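Local coordinates for uncharacterized protein YbaA (Shigella flexneri, PDB 2OKQ) that is of unknown function, a DUF1428-family protein whose chain folds as a four-stranded antiparallel sheet with helices and which binds sodium in the crystal, at residues K55-L60 / M111-M116. Sequence-based numbering, arbitrary orientation. Where two conformers were deposited one is given.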
loop_
_atom_site.group_PDB
_atom_site.type_symbol
_atom_site.label_atom_id
_atom_site.label_comp_id
_atom_site.label_asym_id
_atom_site.label_seq_id
_atom_site.Cartn_x
_atom_site.Cartn_y
_atom_site.Cartn_z
ATOM N N LYS A 55 -15.261 -0.853 6.853
ATOM C CA LYS A 55 -15.982 -1.981 6.251
ATOM C C LYS A 55 -17.488 -1.739 6.245
ATOM O O LYS A 55 -18.164 -2.073 5.281
ATOM C CB LYS A 55 -15.678 -3.284 7.001
ATOM C CG LYS A 55 -14.202 -3.710 6.980
ATOM C CD LYS A 55 -13.902 -4.735 5.904
ATOM C CE LYS A 55 -14.224 -6.144 6.396
ATOM N NZ LYS A 55 -13.464 -7.186 5.661
ATOM N N GLU A 56 -17.990 -1.159 7.331
ATOM C CA GLU A 56 -19.403 -0.808 7.445
ATOM C C GLU A 56 -19.821 0.117 6.298
ATOM O O GLU A 56 -20.925 0.009 5.755
ATOM C CB GLU A 56 -19.648 -0.148 8.807
ATOM C CG GLU A 56 -21.050 0.376 9.025
ATOM C CD GLU A 56 -21.184 1.131 10.337
ATOM O OE1 GLU A 56 -20.642 0.663 11.354
ATOM O OE2 GLU A 56 -21.823 2.207 10.345
ATOM N N PHE A 57 -18.915 1.004 5.918
ATOM C CA PHE A 57 -19.186 1.996 4.885
ATOM C C PHE A 57 -18.876 1.509 3.467
ATOM O O PHE A 57 -19.019 2.261 2.506
ATOM C CB PHE A 57 -18.433 3.289 5.199
ATOM C CG PHE A 57 -18.817 3.919 6.519
ATOM C CD1 PHE A 57 -20.108 3.792 7.030
ATOM C CD2 PHE A 57 -17.892 4.656 7.232
ATOM C CE1 PHE A 57 -20.460 4.381 8.251
ATOM C CE2 PHE A 57 -18.238 5.256 8.444
ATOM C CZ PHE A 57 -19.519 5.110 8.948
ATOM N N GLY A 58 -18.470 0.254 3.326
ATOM C CA GLY A 58 -18.326 -0.328 1.986
ATOM C C GLY A 58 -16.919 -0.779 1.576
ATOM O O GLY A 58 -16.738 -1.328 0.478
ATOM N N ALA A 59 -15.930 -0.526 2.431
ATOM C CA ALA A 59 -14.573 -1.056 2.189
ATOM C C ALA A 59 -14.541 -2.581 2.191
ATOM O O ALA A 59 -15.226 -3.228 3.002
ATOM C CB ALA A 59 -13.599 -0.524 3.212
ATOM N N LEU A 60 -13.727 -3.145 1.295
ATOM C CA LEU A 60 -13.583 -4.594 1.163
ATOM C C LEU A 60 -12.519 -5.112 2.122
ATOM O O LEU A 60 -12.644 -6.229 2.642
ATOM C CB LEU A 60 -13.199 -4.975 -0.268
ATOM C CG LEU A 60 -14.183 -4.577 -1.364
ATOM C CD1 LEU A 60 -13.521 -4.694 -2.712
ATOM C CD2 LEU A 60 -15.458 -5.434 -1.331
ATOM N N MET A 111 -15.846 10.893 7.584
ATOM C CA MET A 111 -15.633 12.254 8.036
ATOM C C MET A 111 -16.808 12.813 8.839
ATOM O O MET A 111 -16.625 13.738 9.612
ATOM C CB MET A 111 -15.290 13.154 6.861
ATOM C CG MET A 111 -13.919 12.807 6.274
ATOM S SD MET A 111 -13.375 13.991 5.057
ATOM C CE MET A 111 -13.151 15.428 6.099
ATOM N N SER A 112 -17.998 12.252 8.654
ATOM C CA SER A 112 -19.167 12.722 9.407
ATOM C C SER A 112 -19.521 11.775 10.559
ATOM O O SER A 112 -20.591 11.898 11.166
ATOM C CB SER A 112 -20.364 12.941 8.478
ATOM O OG SER A 112 -20.864 11.717 7.969
ATOM N N ASP A 113 -18.621 10.837 10.860
ATOM C CA ASP A 113 -18.871 9.867 11.929
ATOM C C ASP A 113 -18.225 10.280 13.252
ATOM O O ASP A 113 -17.020 10.511 13.311
ATOM C CB ASP A 113 -18.447 8.450 11.510
ATOM C CG ASP A 113 -19.208 7.371 12.262
ATOM O OD1 ASP A 113 -19.133 7.324 13.503
ATOM O OD2 ASP A 113 -19.901 6.572 11.617
ATOM N N PRO A 114 -19.034 10.388 14.327
ATOM C CA PRO A 114 -18.499 10.771 15.633
ATOM C C PRO A 114 -17.600 9.699 16.216
ATOM O O PRO A 114 -16.777 10.010 17.067
ATOM C CB PRO A 114 -19.751 10.932 16.505
ATOM C CG PRO A 114 -20.881 11.012 15.561
ATOM C CD PRO A 114 -20.483 10.162 14.395
ATOM N N ARG A 115 -17.756 8.458 15.752
ATOM C CA ARG A 115 -16.890 7.349 16.174
ATOM C C ARG A 115 -15.431 7.570 15.798
ATOM O O ARG A 115 -14.541 7.128 16.517
ATOM C CB ARG A 115 -17.371 6.007 15.616
ATOM C CG ARG A 115 -18.556 5.414 16.348
ATOM C CD ARG A 115 -19.144 4.211 15.623
ATOM N NE ARG A 115 -19.725 4.571 14.328
ATOM C CZ ARG A 115 -20.368 3.727 13.525
ATOM N NH1 ARG A 115 -20.510 2.455 13.860
ATOM N NH2 ARG A 115 -20.854 4.148 12.367
ATOM N N MET A 116 -15.180 8.239 14.676
ATOM C CA MET A 116 -13.799 8.569 14.309
ATOM C C MET A 116 -13.402 10.004 14.639
ATOM O O MET A 116 -12.244 10.386 14.474
ATOM C CB MET A 116 -13.491 8.216 12.848
ATOM C CG MET A 116 -13.043 6.758 12.638
ATOM S SD MET A 116 -11.659 6.136 13.633
ATOM C CE MET A 116 -10.280 6.974 12.851
#
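A three-residue salt-bridge network, Glu56–Arg115–Asp113, ties the C-terminal end of helix 40-56 to the N-cap of helix 114-118. Arg115 suits the middle because its guanidinium can serve two carboxylates at once. End-on, Arg115 grips Glu56: its NH2 reaches OE2 at 3.0 Å, nearly straight (165°), while its NH1 gives OE1 a more bent bond of 3.1 Å. The extended Glu56 chain, with CG anti to the backbone N (chi1 175°), carries the carboxylate across to it. Side-on, NE and NH2 of Arg115 hold Asp113, NH2 lying 2.7 Å from OD2. Asp113 OD1 accepts twice, from Arg115 NE and, as a helix cap, from Arg115 N at 2.9 Å, so the aspartate caps this short helix and helps fix the turn of the guanidinium. OD2 of Asp113 also meets the edge of the Phe57 ring, 3.1 Å from its CZ, where the slightly positive C-H rim suits a carboxylate oxygen. Past Phe57, Gly58 closes helix 40-56 with a Schellman motif; at its positive phi a CB would press against the carbonyl O of Phe57. Phe57 rests on Ala106 and Lys109 of helix 100-111, Arg115 touches Leu53 of helix 40-56, and Leu60 pairs through its backbone with Glu96 of strand 88-97.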